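Type III secretion system effector protein ExoU (PDB 4QMK) probably acts as a patatin-like phospholipase on host membranes, localised through a domain that binds phosphatidylinositol 4,5-bisphosphate. Local coordinates at residues D54-V59 with E437-N442; S195-I200 with A214-L219; P209-A214 with L233-P238; A444-D449 with L470-D475. All coordinates share one frame; numbering follows the deposited sequence.

In the fold
The four contacts form two clusters. Interactions 2 and 3 lie within the patatin-like phospholipase region, their centres about 9 Å apart; both use helix 210-221, share Ala214 and have alternating segments along the chain, and side chains of helices 183-201 and 227-236 also touch, which makes one packed unit of the three helices. Interactions 1 and 4 follow one another along the chain in a second cluster, their centres about 14 Å apart, joined through helix 441-446, where Phe438 packs on Ala444 and Ala447. Interaction 1 spans the longest stretch of sequence, with interactions 2 and 3 lying between its segments; it pairs strand 57-61 with strand 434-438, just before helix 441-446.

Interaction 1: D54-V59 with E437-N442; sequences DGRVEV and EFPSLN
Gly55 offers its carbonyl to the turn that follows strand 434-438: a water donates to Gly55 O and accepts from Leu441 N (3.0 Å), tying the loop to the first turn of helix 441-446. Gly55 has a positive phi (96°), where a CB would press against the preceding carbonyl. At Arg56 the chain bends at chi2 and chi3, folding the guanidinium back across the neighbouring strand. One face lies against Phe438 O, while NH2 at its edge makes a salt bridge to Glu437 OE2 (3.1 Å) whose hydrogen bond is weak, the guanidinium and carboxylate planes 61° apart. Val57 forms the antiparallel hydrogen-bonded pair with Phe438: Val57 N gives to Phe438 O (3.0 Å) and Phe438 N to Val57 O (2.8 Å). Val57 CG2, anti to its own carbonyl carbon, reaches Leu441 N at 3.5 Å and packs on Leu441 CB. Glu58 and Glu437 make the next, non-hydrogen-bonded pair, on the opposite face from Val57 and Phe438. Val59 CG2 comes obliquely against Phe438 CE1 (3.7 Å). Strand 57-61 runs between strands 47-51 and 434-438 in a four-stranded antiparallel sheet, and the face bearing Val57 and Phe438 is covered by Ala444 of helix 441-446.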
loop_
_atom_site.group_PDB
_atom_site.type_symbol
_atom_site.label_atom_id
_atom_site.label_comp_id
_atom_site.label_asym_id
_atom_site.label_seq_id
_atom_site.Cartn_x
_atom_site.Cartn_y
_atom_site.Cartn_z
ATOM N N ASP A 54 -48.259 -33.606 6.807
ATOM C CA ASP A 54 -47.141 -34.229 6.088
ATOM C C ASP A 54 -45.803 -34.044 6.793
ATOM O O ASP A 54 -44.816 -34.720 6.481
ATOM C CB ASP A 54 -46.958 -33.570 4.703
ATOM C CG ASP A 54 -48.214 -32.859 4.196
ATOM O OD1 ASP A 54 -49.324 -33.447 4.274
ATOM O OD2 ASP A 54 -48.079 -31.705 3.716
ATOM N N GLY A 55 -45.749 -33.077 7.697
ATOM C CA GLY A 55 -44.487 -32.701 8.318
ATOM C C GLY A 55 -43.880 -31.519 7.584
ATOM O O GLY A 55 -42.860 -30.993 8.000
ATOM N N ARG A 56 -44.504 -31.114 6.479
ATOM C CA ARG A 56 -44.068 -29.968 5.747
ATOM C C ARG A 56 -44.152 -28.772 6.704
ATOM O O ARG A 56 -45.141 -28.592 7.407
ATOM C CB ARG A 56 -45.007 -29.702 4.544
ATOM C CG ARG A 56 -44.980 -30.731 3.415
ATOM C CD ARG A 56 -43.768 -30.544 2.501
ATOM N NE ARG A 56 -43.857 -29.285 1.751
ATOM C CZ ARG A 56 -42.823 -28.609 1.229
ATOM N NH1 ARG A 56 -41.568 -29.040 1.374
ATOM N NH2 ARG A 56 -43.049 -27.475 0.576
ATOM N N VAL A 57 -43.133 -27.938 6.684
ATOM C CA VAL A 57 -43.122 -26.738 7.479
ATOM C C VAL A 57 -43.039 -25.501 6.605
ATOM O O VAL A 57 -42.349 -25.476 5.604
ATOM C CB VAL A 57 -41.968 -26.779 8.486
ATOM C CG1 VAL A 57 -41.646 -25.420 9.056
ATOM C CG2 VAL A 57 -42.328 -27.750 9.594
ATOM N N GLU A 58 -43.736 -24.469 7.036
ATOM C CA GLU A 58 -43.812 -23.208 6.327
ATOM C C GLU A 58 -43.365 -22.033 7.249
ATOM O O GLU A 58 -43.890 -21.855 8.335
ATOM C CB GLU A 58 -45.262 -23.075 5.891
ATOM C CG GLU A 58 -45.816 -21.707 5.712
ATOM C CD GLU A 58 -47.329 -21.721 5.475
ATOM O OE1 GLU A 58 -47.905 -22.817 5.243
ATOM O OE2 GLU A 58 -47.930 -20.616 5.468
ATOM N N VAL A 59 -42.399 -21.248 6.792
ATOM C CA VAL A 59 -41.915 -20.109 7.528
ATOM C C VAL A 59 -42.312 -18.839 6.805
ATOM O O VAL A 59 -42.070 -18.710 5.647
ATOM C CB VAL A 59 -40.393 -20.119 7.602
ATOM C CG1 VAL A 59 -39.893 -18.917 8.376
ATOM C CG2 VAL A 59 -39.889 -21.420 8.238
ATOM N N GLU A 437 -41.013 -22.649 2.180
ATOM C CA GLU A 437 -41.438 -23.978 2.594
ATOM C C GLU A 437 -40.231 -24.875 2.748
ATOM O O GLU A 437 -39.242 -24.708 2.049
ATOM C CB GLU A 437 -42.366 -24.570 1.561
ATOM C CG GLU A 437 -43.377 -23.592 0.972
ATOM C CD GLU A 437 -44.374 -24.264 0.041
ATOM O OE1 GLU A 437 -44.381 -23.934 -1.167
ATOM O OE2 GLU A 437 -45.110 -25.153 0.515
ATOM N N PHE A 438 -40.333 -25.847 3.644
ATOM C CA PHE A 438 -39.242 -26.782 3.930
ATOM C C PHE A 438 -39.833 -28.155 4.190
ATOM O O PHE A 438 -40.917 -28.281 4.713
ATOM C CB PHE A 438 -38.467 -26.337 5.182
ATOM C CG PHE A 438 -37.848 -24.960 5.068
ATOM C CD1 PHE A 438 -38.543 -23.818 5.424
ATOM C CD2 PHE A 438 -36.549 -24.820 4.647
ATOM C CE1 PHE A 438 -37.952 -22.564 5.298
ATOM C CE2 PHE A 438 -35.957 -23.583 4.513
ATOM C CZ PHE A 438 -36.654 -22.460 4.838
ATOM N N PRO A 439 -39.110 -29.206 3.832
ATOM C CA PRO A 439 -39.579 -30.575 4.073
ATOM C C PRO A 439 -39.783 -30.870 5.515
ATOM O O PRO A 439 -40.545 -31.762 5.837
ATOM C CB PRO A 439 -38.426 -31.428 3.578
ATOM C CG PRO A 439 -37.793 -30.617 2.508
ATOM C CD PRO A 439 -37.920 -29.175 2.952
ATOM N N SER A 440 -39.062 -30.209 6.404
ATOM C CA SER A 440 -39.273 -30.469 7.835
ATOM C C SER A 440 -38.904 -29.296 8.687
ATOM O O SER A 440 -38.258 -28.348 8.241
ATOM C CB SER A 440 -38.403 -31.628 8.317
ATOM O OG SER A 440 -37.031 -31.284 8.202
ATOM N N LEU A 441 -39.252 -29.407 9.958
ATOM C CA LEU A 441 -38.908 -28.372 10.908
ATOM C C LEU A 441 -37.413 -28.269 11.041
ATOM O O LEU A 441 -36.878 -27.185 11.222
ATOM C CB LEU A 441 -39.530 -28.647 12.248
ATOM C CG LEU A 441 -39.128 -27.683 13.358
ATOM C CD1 LEU A 441 -39.488 -26.260 12.995
ATOM C CD2 LEU A 441 -39.867 -28.099 14.611
ATOM N N ASN A 442 -36.711 -29.382 10.941
ATOM C CA ASN A 442 -35.260 -29.311 11.067
ATOM C C ASN A 442 -34.616 -28.499 9.934
ATOM O O ASN A 442 -33.717 -27.719 10.180
ATOM C CB ASN A 442 -34.666 -30.695 11.130
ATOM C CG ASN A 442 -33.178 -30.674 11.258
ATOM O OD1 ASN A 442 -32.649 -30.211 12.244
ATOM N ND2 ASN A 442 -32.495 -31.142 10.252
HETATM O O HOH W 1 -41.349 -31.453 10.408
#

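Interaction 2: S195-I200 with A214-L219; sequences SILAHI and AIAERL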
loop_
_atom_site.group_PDB
_atom_site.type_symbol
_atom_site.label_atom_id
_atom_site.label_comp_id
_atom_site.label_asym_id
_atom_site.label_seq_id
_atom_site.Cartn_x
_atom_site.Cartn_y
_atom_site.Cartn_z
ATOM N N SER A 195 -16.966 15.078 13.289
ATOM C CA SER A 195 -18.002 14.075 13.576
ATOM C C SER A 195 -17.438 12.817 14.183
ATOM O O SER A 195 -17.921 12.368 15.211
ATOM C CB SER A 195 -18.734 13.723 12.307
ATOM O OG SER A 195 -19.538 12.594 12.512
ATOM N N ILE A 196 -16.390 12.273 13.576
ATOM C CA ILE A 196 -15.769 11.048 14.077
ATOM C C ILE A 196 -15.164 11.215 15.464
ATOM O O ILE A 196 -15.363 10.386 16.355
ATOM C CB ILE A 196 -14.667 10.570 13.141
ATOM C CG1 ILE A 196 -15.271 9.898 11.924
ATOM C CG2 ILE A 196 -13.761 9.571 13.836
ATOM C CD1 ILE A 196 -14.269 9.593 10.833
ATOM N N LEU A 197 -14.415 12.294 15.661
ATOM C CA LEU A 197 -13.802 12.540 16.965
ATOM C C LEU A 197 -14.860 12.614 18.057
ATOM O O LEU A 197 -14.731 11.958 19.097
ATOM C CB LEU A 197 -12.948 13.803 16.944
ATOM C CG LEU A 197 -11.680 13.655 16.108
ATOM C CD1 LEU A 197 -10.854 14.928 16.095
ATOM C CD2 LEU A 197 -10.817 12.499 16.562
ATOM N N ALA A 198 -15.897 13.412 17.817
ATOM C CA ALA A 198 -16.996 13.538 18.756
ATOM C C ALA A 198 -17.484 12.135 19.126
ATOM O O ALA A 198 -17.578 11.791 20.297
ATOM C CB ALA A 198 -18.123 14.368 18.148
ATOM N N HIS A 199 -17.763 11.312 18.125
ATOM C CA HIS A 199 -18.264 9.967 18.395
ATOM C C HIS A 199 -17.258 9.160 19.187
ATOM O O HIS A 199 -17.607 8.538 20.166
ATOM C CB HIS A 199 -18.681 9.231 17.108
ATOM C CG HIS A 199 -19.984 9.708 16.535
ATOM N ND1 HIS A 199 -21.205 9.240 16.966
ATOM C CD2 HIS A 199 -20.261 10.622 15.570
ATOM C CE1 HIS A 199 -22.178 9.846 16.304
ATOM N NE2 HIS A 199 -21.631 10.696 15.453
ATOM N N ILE A 200 -15.999 9.190 18.784
ATOM C CA ILE A 200 -14.978 8.461 19.532
ATOM C C ILE A 200 -15.001 8.910 20.985
ATOM O O ILE A 200 -14.971 8.059 21.884
ATOM C CB ILE A 200 -13.574 8.648 18.941
ATOM C CG1 ILE A 200 -13.510 7.970 17.576
ATOM C CG2 ILE A 200 -12.512 8.035 19.843
ATOM C CD1 ILE A 200 -12.223 8.215 16.807
ATOM N N ALA A 214 -5.803 5.018 18.250
ATOM C CA ALA A 214 -4.783 5.355 17.234
ATOM C C ALA A 214 -5.383 6.104 16.040
ATOM O O ALA A 214 -4.718 6.956 15.447
ATOM C CB ALA A 214 -4.045 4.103 16.764
ATOM N N ILE A 215 -6.624 5.782 15.664
ATOM C CA ILE A 215 -7.301 6.550 14.596
ATOM C C ILE A 215 -7.507 7.981 15.119
ATOM O O ILE A 215 -7.258 8.947 14.421
ATOM C CB ILE A 215 -8.704 6.010 14.221
ATOM C CG1 ILE A 215 -8.711 4.510 13.902
ATOM C CG2 ILE A 215 -9.275 6.797 13.063
ATOM C CD1 ILE A 215 -7.768 4.093 12.819
ATOM N N ALA A 216 -7.953 8.086 16.371
ATOM C CA ALA A 216 -8.211 9.372 17.026
ATOM C C ALA A 216 -7.001 10.284 17.023
ATOM O O ALA A 216 -7.116 11.497 16.777
ATOM C CB ALA A 216 -8.664 9.139 18.449
ATOM N N GLU A 217 -5.840 9.707 17.293
ATOM C CA GLU A 217 -4.604 10.487 17.319
ATOM C C GLU A 217 -4.282 10.999 15.936
ATOM O O GLU A 217 -4.093 12.198 15.724
ATOM C CB GLU A 217 -3.435 9.640 17.844
ATOM C CG GLU A 217 -3.560 9.241 19.308
ATOM C CD GLU A 217 -3.552 10.438 20.254
ATOM O OE1 GLU A 217 -3.219 11.564 19.813
ATOM O OE2 GLU A 217 -3.869 10.253 21.447
ATOM N N ARG A 218 -4.245 10.066 14.995
ATOM C CA ARG A 218 -3.934 10.370 13.611
ATOM C C ARG A 218 -4.826 11.486 13.082
ATOM O O ARG A 218 -4.366 12.363 12.364
ATOM C CB ARG A 218 -4.052 9.107 12.752
ATOM C CG ARG A 218 -3.250 9.186 11.461
ATOM C CD ARG A 218 -3.354 7.916 10.616
ATOM N NE ARG A 218 -4.744 7.638 10.211
ATOM C CZ ARG A 218 -5.422 8.324 9.287
ATOM N NH1 ARG A 218 -4.871 9.357 8.648
ATOM N NH2 ARG A 218 -6.670 7.993 9.020
ATOM N N LEU A 219 -6.092 11.471 13.467
ATOM C CA LEU A 219 -7.042 12.476 12.992
ATOM C C LEU A 219 -6.885 13.841 13.661
ATOM O O LEU A 219 -7.034 14.873 13.012
ATOM C CB LEU A 219 -8.473 11.963 13.156
ATOM C CG LEU A 219 -8.845 10.764 12.258
ATOM C CD1 LEU A 219 -10.208 10.215 12.627
ATOM C CD2 LEU A 219 -8.802 11.130 10.791
#
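Leu219 and Ala216 meet Ile196, Leu197 and Ile200 in a small helix-helix contact made by apolar side chains. The buried part is close. Ile196 CG2 touches Leu219 CD1 at 3.8 Å, the side chains crossing at about a right angle; that methyl is placed anti to the backbone N, whereas CG1 lies beside it (chi1 -77°). One turn later Ile200 extends its CD1 over the small side chain of Ala216, reaching CB at 4.0 Å. Toward the partly exposed flank the fit is mixed: Leu197 starts off at an angle to the neighbouring helix but brings CD2 back close to the backbone oxygen Ala216 O (3.8 Å), and only its side-chain approaches, from CD2 to Leu219 CB (4.2 Å) and Ala216 CB (4.4 Å), are longer. The local axes stay 10.4 Å apart and run roughly antiparallel, at 141°, and 220 Å² is buried in all. Glu217, turned away from helix 183-201, hydrogen-bonds through OE1 to Ser496 OG of the second subunit, so at this residue the helix meets the second subunit. Leu233 of helix 227-236 packs against Ile196, making the pair of helices part of a three-helix cluster in the patatin-like phospholipase region.

Interaction 3: P209-A214 with L233-P238; sequences PPEVTA and LSRHIP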
loop_
_atom_site.group_PDB
_atom_site.type_symbol
_atom_site.label_atom_id
_atom_site.label_comp_id
_atom_site.label_asym_id
_atom_site.label_seq_id
_atom_site.Cartn_x
_atom_site.Cartn_y
_atom_site.Cartn_z
ATOM N N PRO A 209 -10.401 0.265 22.568
ATOM C CA PRO A 209 -9.381 -0.550 21.894
ATOM C C PRO A 209 -8.268 0.310 21.324
ATOM O O PRO A 209 -8.528 1.421 20.863
ATOM C CB PRO A 209 -10.151 -1.234 20.761
ATOM C CG PRO A 209 -11.577 -1.230 21.197
ATOM C CD PRO A 209 -11.764 -0.020 22.077
ATOM N N PRO A 210 -7.024 -0.170 21.409
ATOM C CA PRO A 210 -5.919 0.602 20.850
ATOM C C PRO A 210 -6.212 0.998 19.410
ATOM O O PRO A 210 -5.820 2.080 18.962
ATOM C CB PRO A 210 -4.748 -0.372 20.928
ATOM C CG PRO A 210 -5.062 -1.231 22.105
ATOM C CD PRO A 210 -6.557 -1.337 22.185
ATOM N N GLU A 211 -6.912 0.115 18.707
ATOM C CA GLU A 211 -7.325 0.341 17.335
ATOM C C GLU A 211 -7.945 1.722 17.105
ATOM O O GLU A 211 -7.519 2.460 16.180
ATOM C CB GLU A 211 -8.353 -0.731 16.954
ATOM C CG GLU A 211 -7.908 -1.760 15.924
ATOM C CD GLU A 211 -8.930 -2.881 15.668
ATOM O OE1 GLU A 211 -10.006 -2.939 16.326
ATOM O OE2 GLU A 211 -8.650 -3.721 14.777
ATOM N N VAL A 212 -8.928 2.076 17.953
ATOM C CA VAL A 212 -9.647 3.323 17.760
ATOM C C VAL A 212 -8.868 4.528 18.256
ATOM O O VAL A 212 -8.823 5.566 17.570
ATOM C CB VAL A 212 -11.086 3.336 18.343
ATOM C CG1 VAL A 212 -11.777 1.998 18.152
ATOM C CG2 VAL A 212 -11.093 3.733 19.785
ATOM N N THR A 213 -8.217 4.397 19.403
ATOM C CA THR A 213 -7.503 5.520 19.952
ATOM C C THR A 213 -6.418 5.969 18.947
ATOM O O THR A 213 -6.196 7.165 18.758
ATOM C CB THR A 213 -6.960 5.218 21.370
ATOM O OG1 THR A 213 -6.076 4.101 21.307
ATOM C CG2 THR A 213 -8.104 4.876 22.332
ATOM N N ALA A 214 -5.803 5.018 18.250
ATOM C CA ALA A 214 -4.783 5.355 17.234
ATOM C C ALA A 214 -5.383 6.104 16.040
ATOM O O ALA A 214 -4.718 6.956 15.447
ATOM C CB ALA A 214 -4.045 4.103 16.764
ATOM N N LEU A 233 -13.679 1.491 12.813
ATOM C CA LEU A 233 -14.511 2.237 13.709
ATOM C C LEU A 233 -15.933 1.703 13.792
ATOM O O LEU A 233 -16.534 1.737 14.870
ATOM C CB LEU A 233 -14.557 3.678 13.246
ATOM C CG LEU A 233 -13.314 4.492 13.468
ATOM C CD1 LEU A 233 -13.531 5.901 12.938
ATOM C CD2 LEU A 233 -12.989 4.521 14.944
ATOM N N SER A 234 -16.490 1.254 12.655
ATOM C CA SER A 234 -17.877 0.716 12.624
ATOM C C SER A 234 -18.061 -0.521 13.518
ATOM O O SER A 234 -19.144 -0.759 14.031
ATOM C CB SER A 234 -18.344 0.390 11.188
ATOM O OG SER A 234 -17.714 -0.785 10.660
ATOM N N ARG A 235 -16.999 -1.286 13.727
ATOM C CA ARG A 235 -17.090 -2.459 14.600
ATOM C C ARG A 235 -17.383 -2.088 16.052
ATOM O O ARG A 235 -17.948 -2.891 16.767
ATOM C CB ARG A 235 -15.783 -3.259 14.608
ATOM C CG ARG A 235 -15.325 -3.828 13.282
ATOM C CD ARG A 235 -13.892 -4.260 13.530
ATOM N NE ARG A 235 -13.059 -4.287 12.341
ATOM C CZ ARG A 235 -11.731 -4.144 12.360
ATOM N NH1 ARG A 235 -11.088 -3.939 13.511
ATOM N NH2 ARG A 235 -11.046 -4.173 11.216
ATOM N N HIS A 236 -16.958 -0.907 16.485
ATOM C CA HIS A 236 -17.091 -0.509 17.885
ATOM C C HIS A 236 -18.048 0.627 18.125
ATOM O O HIS A 236 -18.386 0.901 19.275
ATOM C CB HIS A 236 -15.708 -0.108 18.462
ATOM C CG HIS A 236 -14.631 -1.123 18.200
ATOM N ND1 HIS A 236 -14.427 -2.217 19.013
ATOM C CD2 HIS A 236 -13.729 -1.233 17.191
ATOM C CE1 HIS A 236 -13.448 -2.953 18.519
ATOM N NE2 HIS A 236 -13.006 -2.382 17.415
ATOM N N ILE A 237 -18.419 1.332 17.050
ATOM C CA ILE A 237 -19.290 2.514 17.115
ATOM C C ILE A 237 -20.352 2.370 16.025
ATOM O O ILE A 237 -20.073 2.593 14.836
ATOM C CB ILE A 237 -18.502 3.820 16.895
ATOM C CG1 ILE A 237 -17.294 3.852 17.822
ATOM C CG2 ILE A 237 -19.386 5.034 17.150
ATOM C CD1 ILE A 237 -16.405 5.059 17.653
ATOM N N PRO A 238 -21.567 1.971 16.422
ATOM C CA PRO A 238 -22.668 1.764 15.508
ATOM C C PRO A 238 -23.041 2.967 14.651
ATOM O O PRO A 238 -23.525 2.763 13.558
ATOM C CB PRO A 238 -23.826 1.403 16.424
ATOM C CG PRO A 238 -23.189 0.890 17.664
ATOM C CD PRO A 238 -21.938 1.676 17.816
#
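The contact joins the start of helix 210-221 to the C-terminal part of helix 227-236 and the residues that follow, within the patatin-like phospholipase region, through a histidine-carboxylate hydrogen bond and an adjoining salt bridge. Glu211 supplies both acceptors. His236 NE2 gives its hydrogen to Glu211 OE1 at 3.2 Å, meeting that oxygen nearly head-on to its C-O bond, although the oxygen sits 20° out of the imidazole plane; the carboxylate and ring planes are 68° apart. Arg235 NH1 takes the other oxygen, Glu211 OE2, at 2.8 Å. This bond is bent, 139° at the hydrogen, and the donor stands above the carboxylate plane while the oxygen remains in the guanidinium plane. Arg235 reaches so far because its chain is extended from CG to NE, and it crosses Glu211 at about a right angle. The His236 ring is sandwiched: Pro209 CG makes a CH-pi contact over one face, 3.9 Å from the centroid, and Arg235 CB lies over the opposite face, each offset toward the rim. Next to the polar pair, Val212 CG1 approaches His236 CD2 obliquely at 3.9 Å, and Val212 CB packs on Leu233 CD2 (4.1 Å), while Ile237 packs on Ile200 of helix 183-201. With a hydrogen bond at each oxygen, Glu211 is probably restrained in its rotation, and His236 is held both at NE2 and across its two faces. The arginine would be expected to stabilise the carboxylate's negative charge, and the carboxylate may in turn make the imidazole easier to protonate, though the nearby arginine would partly offset this.

Interaction 4: A444-D449 with L470-D475; sequences AVMAMD and LRFRKD
Arg473 grips the carbonyl of Met448 with the end of its guanidinium, NH2 and NH1 both donating to the one oxygen. The bonds from Arg473 NH2 (2.8 Å) and NH1 (2.9 Å) to Met448 O are equally bent, at 141° and 138°, as a fork closing on a single acceptor must be. NH1 lies in the carbonyl plane, NH2 is tilted from it, and the oxygen stays close to the guanidinium plane. Val445 O also lies in that plane, 2.8 Å from Arg473 NH1. The grip spans the turn between helices 441-446 and 450-461, and a salt bridge from NH2 to Asp450 adds a further partner at the start of the second of these. The arginine gets there by bending at chi2 and chi3 (both near -74°), which curls its aliphatic part against Met446. Met446, itself bent at chi2 and chi3, slides antiparallel past it, with CE 3.6 Å from Arg473 CD. Met446 CE also lies 3.6 Å from Phe472 CD2, and Met446 SD makes an oblique Met-aromatic contact, 4.8 Å from the centroid of the Phe472 ring. Val445 CG1 also rests 4.1 Å from Arg473 CG. Helix 464-491 is thereby held to the inter-helix turn; Leu453 of helix 450-461 and Trp522 of helix 517-526 pack on Arg473, while Asp519 of helix 517-526 touches Met446 and Phe472.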
loop_
_atom_site.group_PDB
_atom_site.type_symbol
_atom_site.label_atom_id
_atom_site.label_comp_id
_atom_site.label_asym_id
_atom_site.label_seq_id
_atom_site.Cartn_x
_atom_site.Cartn_y
_atom_site.Cartn_z
ATOM N N ALA A 444 -35.933 -26.086 8.183
ATOM C CA ALA A 444 -36.227 -24.685 8.431
ATOM C C ALA A 444 -35.247 -24.137 9.481
ATOM O O ALA A 444 -34.673 -23.067 9.289
ATOM C CB ALA A 444 -37.669 -24.529 8.888
ATOM N N VAL A 445 -35.000 -24.898 10.550
ATOM C CA VAL A 445 -34.050 -24.468 11.575
ATOM C C VAL A 445 -32.661 -24.337 10.995
ATOM O O VAL A 445 -31.950 -23.376 11.296
ATOM C CB VAL A 445 -34.007 -25.421 12.758
ATOM C CG1 VAL A 445 -32.798 -25.165 13.618
ATOM C CG2 VAL A 445 -35.272 -25.308 13.568
ATOM N N MET A 446 -32.297 -25.227 10.077
ATOM C CA MET A 446 -30.966 -25.140 9.433
ATOM C C MET A 446 -30.830 -23.873 8.584
ATOM O O MET A 446 -29.696 -23.419 8.309
ATOM C CB MET A 446 -30.675 -26.365 8.544
ATOM C CG MET A 446 -30.647 -27.715 9.235
ATOM S SD MET A 446 -29.103 -28.128 10.096
ATOM C CE MET A 446 -29.307 -27.089 11.555
ATOM N N ALA A 447 -31.956 -23.314 8.143
ATOM C CA ALA A 447 -31.908 -22.070 7.378
ATOM C C ALA A 447 -31.839 -20.789 8.226
ATOM O O ALA A 447 -31.690 -19.735 7.695
ATOM C CB ALA A 447 -33.118 -22.008 6.475
ATOM N N MET A 448 -31.972 -20.886 9.539
ATOM C CA MET A 448 -31.993 -19.706 10.416
ATOM C C MET A 448 -30.645 -19.460 11.033
ATOM O O MET A 448 -29.985 -20.395 11.483
ATOM C CB MET A 448 -32.986 -19.893 11.548
ATOM C CG MET A 448 -34.336 -20.344 11.053
ATOM S SD MET A 448 -35.652 -20.407 12.290
ATOM C CE MET A 448 -34.739 -21.143 13.576
ATOM N N ASP A 449 -30.190 -18.216 10.972
ATOM C CA ASP A 449 -28.921 -17.806 11.619
ATOM C C ASP A 449 -29.106 -17.802 13.118
ATOM O O ASP A 449 -30.217 -18.002 13.604
ATOM C CB ASP A 449 -28.454 -16.419 11.092
ATOM C CG ASP A 449 -29.457 -15.306 11.337
ATOM O OD1 ASP A 449 -29.725 -14.963 12.495
ATOM O OD2 ASP A 449 -29.956 -14.737 10.357
ATOM N N LEU A 470 -32.989 -27.821 17.761
ATOM C CA LEU A 470 -32.210 -26.902 18.631
ATOM C C LEU A 470 -30.996 -27.605 19.258
ATOM O O LEU A 470 -29.929 -27.014 19.399
ATOM C CB LEU A 470 -33.073 -26.272 19.746
ATOM C CG LEU A 470 -34.156 -25.296 19.262
ATOM C CD1 LEU A 470 -35.184 -25.012 20.324
ATOM C CD2 LEU A 470 -33.594 -23.988 18.743
ATOM N N ARG A 471 -31.149 -28.857 19.632
ATOM C CA ARG A 471 -30.042 -29.579 20.234
ATOM C C ARG A 471 -28.908 -29.680 19.252
ATOM O O ARG A 471 -27.766 -29.456 19.624
ATOM C CB ARG A 471 -30.483 -30.975 20.702
ATOM C CG ARG A 471 -29.529 -31.661 21.639
ATOM C CD ARG A 471 -29.425 -30.973 22.985
ATOM N NE ARG A 471 -28.971 -31.880 24.077
ATOM C CZ ARG A 471 -27.694 -32.120 24.397
ATOM N NH1 ARG A 471 -26.691 -31.534 23.746
ATOM N NH2 ARG A 471 -27.412 -32.954 25.371
ATOM N N PHE A 472 -29.189 -30.034 18.004
ATOM C CA PHE A 472 -28.103 -30.142 17.037
ATOM C C PHE A 472 -27.387 -28.837 16.903
ATOM O O PHE A 472 -26.163 -28.800 16.788
ATOM C CB PHE A 472 -28.608 -30.577 15.650
ATOM C CG PHE A 472 -27.566 -30.439 14.570
ATOM C CD1 PHE A 472 -26.656 -31.430 14.358
ATOM C CD2 PHE A 472 -27.475 -29.261 13.823
ATOM C CE1 PHE A 472 -25.685 -31.297 13.381
ATOM C CE2 PHE A 472 -26.496 -29.105 12.860
ATOM C CZ PHE A 472 -25.609 -30.133 12.618
ATOM N N ARG A 473 -28.140 -27.738 16.912
ATOM C CA ARG A 473 -27.503 -26.420 16.779
ATOM C C ARG A 473 -26.672 -26.071 17.987
ATOM O O ARG A 473 -25.600 -25.506 17.819
ATOM C CB ARG A 473 -28.498 -25.313 16.485
ATOM C CG ARG A 473 -29.002 -25.347 15.041
ATOM C CD ARG A 473 -27.961 -24.857 14.051
ATOM N NE ARG A 473 -27.826 -23.386 14.130
ATOM C CZ ARG A 473 -28.590 -22.526 13.471
ATOM N NH1 ARG A 473 -29.535 -22.951 12.677
ATOM N NH2 ARG A 473 -28.406 -21.233 13.629
ATOM N N LYS A 474 -27.114 -26.443 19.199
ATOM C CA LYS A 474 -26.301 -26.159 20.376
ATOM C C LYS A 474 -25.012 -26.980 20.283
ATOM O O LYS A 474 -23.923 -26.445 20.482
ATOM C CB LYS A 474 -27.016 -26.492 21.685
ATOM C CG LYS A 474 -26.474 -25.680 22.833
ATOM C CD LYS A 474 -26.838 -26.167 24.233
ATOM C CE LYS A 474 -26.227 -25.186 25.246
ATOM N NZ LYS A 474 -26.318 -25.570 26.684
ATOM N N ASP A 475 -25.109 -28.266 19.961
ATOM C CA ASP A 475 -23.895 -29.041 19.861
ATOM C C ASP A 475 -22.987 -28.473 18.792
ATOM O O ASP A 475 -21.789 -28.440 18.977
ATOM C CB ASP A 475 -24.152 -30.510 19.515
ATOM C CG ASP A 475 -24.935 -31.246 20.558
ATOM O OD1 ASP A 475 -24.965 -30.851 21.750
ATOM O OD2 ASP A 475 -25.543 -32.245 20.163
#